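Local coordinates for acyltransferase (Streptococcus pneumoniae, PDB 5UG1), which probably transfers acetyl groups onto peptidoglycan, as the C-terminal catalytic domain of the O-acetyltransferase OatA, at residues K52-P55 / K56-I60. Sequence-based numbering, arbitrary orientation.
Sequences KFLP and KTVVI
In the link from helix 38-50 into the central strand 57-61 of the parallel sheet, L54 packs against V58, four residues further on. One branch of the valine does the touching: V58 CG2 lies 3.8 Å from L54 CD2 and equally far from L54 CG, with L54 CD1 a little more distant, so a single methyl sits against the forked end of the leucine. The two side chains cross at about a right angle. In L54, CG stands anti to the backbone N (chi1 -160°) and beside the carbonyl carbon, from where the leucine methyls reach V58 CG2. CG2 of V58 stands beside its own backbone N, which puts it toward L54. The same methyl is 3.9 Å from the carbonyl oxygen P55 O.

Before the link, K52, with its positive phi of 63°, is the C-prime residue of the Schellman motif that ends the helix. L54 packs back on M45, N48 and S49 of that helix, and the link therefore ties helix to strand in the alpha/beta fold, which the enzyme builds on an atypical hydrolase plan. No hydrogen bond joins 52-55 to 56-60: P55 O is 3.3 Å from T57 N, but the geometry is not that of a hydrogen bond; H85 ND1 makes weak hydrogen bonds with both P55 O and K56 O. On the P55 ring, CG lies 4.0 Å from T57 O, and the ring also rests on M7 of strand 6-10. The side chain of K56 starts off away from 52-55, bends once along its chain and brings NZ to D4 OD2, a long and weak ion pair. The backbone bonds to H86 begin at K56; T57 bonds to G5 and M7 on one flank, and V58 to H86 and I88 on the other.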
# COMPACT_ATOMS: atom_id res chain seq x y z
N LYS A 52 -16.27 -11.61 -7.24
CA LYS A 52 -15.91 -11.11 -8.57
C LYS A 52 -15.88 -9.58 -8.65
O LYS A 52 -16.05 -9.00 -9.73
CB LYS A 52 -16.82 -11.70 -9.65
CG LYS A 52 -16.60 -13.20 -9.83
CD LYS A 52 -17.90 -13.91 -10.11
CE LYS A 52 -17.82 -15.40 -9.83
NZ LYS A 52 -19.14 -16.06 -10.08
N PHE A 53 -15.66 -8.91 -7.53
CA PHE A 53 -15.45 -7.48 -7.49
C PHE A 53 -13.98 -7.08 -7.60
O PHE A 53 -13.68 -5.91 -7.87
CB PHE A 53 -16.00 -6.92 -6.18
CG PHE A 53 -17.47 -7.12 -6.01
CD1 PHE A 53 -18.34 -7.02 -7.08
CD2 PHE A 53 -17.99 -7.39 -4.75
CE1 PHE A 53 -19.71 -7.21 -6.91
CE2 PHE A 53 -19.36 -7.56 -4.57
CZ PHE A 53 -20.22 -7.48 -5.65
N LEU A 54 -13.06 -8.01 -7.41
CA LEU A 54 -11.64 -7.68 -7.44
C LEU A 54 -11.18 -7.49 -8.88
O LEU A 54 -11.26 -8.44 -9.67
CB LEU A 54 -10.82 -8.77 -6.76
CG LEU A 54 -9.43 -8.34 -6.29
CD1 LEU A 54 -9.58 -7.26 -5.23
CD2 LEU A 54 -8.59 -9.52 -5.74
N PRO A 55 -10.71 -6.32 -9.26
CA PRO A 55 -10.23 -6.12 -10.64
C PRO A 55 -8.78 -6.55 -10.74
O PRO A 55 -8.17 -6.98 -9.77
CB PRO A 55 -10.38 -4.61 -10.83
CG PRO A 55 -10.04 -4.08 -9.45
CD PRO A 55 -10.65 -5.07 -8.48
N LYS A 56 -8.21 -6.36 -11.94
CA LYS A 56 -6.92 -6.95 -12.28
C LYS A 56 -5.81 -6.49 -11.34
O LYS A 56 -5.02 -7.30 -10.86
CB LYS A 56 -6.54 -6.63 -13.72
CG LYS A 56 -5.25 -7.30 -14.14
CD LYS A 56 -4.87 -6.95 -15.54
CE LYS A 56 -3.93 -5.77 -15.57
NZ LYS A 56 -3.52 -5.44 -16.97
N THR A 57 -5.71 -5.20 -11.09
CA THR A 57 -4.62 -4.67 -10.29
C THR A 57 -5.10 -4.42 -8.86
O THR A 57 -6.10 -3.73 -8.65
CB THR A 57 -4.06 -3.39 -10.90
OG1 THR A 57 -3.83 -3.60 -12.30
CG2 THR A 57 -2.75 -3.03 -10.25
N VAL A 58 -4.39 -5.00 -7.90
CA VAL A 58 -4.72 -4.91 -6.48
C VAL A 58 -3.61 -4.14 -5.78
O VAL A 58 -2.42 -4.48 -5.90
CB VAL A 58 -4.88 -6.32 -5.86
CG1 VAL A 58 -5.38 -6.22 -4.42
CG2 VAL A 58 -5.80 -7.18 -6.73
N VAL A 59 -3.98 -3.10 -5.04
CA VAL A 59 -3.02 -2.32 -4.27
C VAL A 59 -3.28 -2.57 -2.80
O VAL A 59 -4.38 -2.29 -2.30
CB VAL A 59 -3.11 -0.82 -4.60
CG1 VAL A 59 -1.96 -0.09 -3.92
CG2 VAL A 59 -3.08 -0.60 -6.12
N ILE A 60 -2.27 -3.10 -2.10
CA ILE A 60 -2.35 -3.39 -0.67
C ILE A 60 -1.57 -2.28 0.03
O ILE A 60 -0.34 -2.27 0.02
CB ILE A 60 -1.78 -4.77 -0.33
CG1 ILE A 60 -2.50 -5.88 -1.12
CG2 ILE A 60 -1.86 -5.04 1.19
CD1 ILE A 60 -4.05 -5.90 -0.98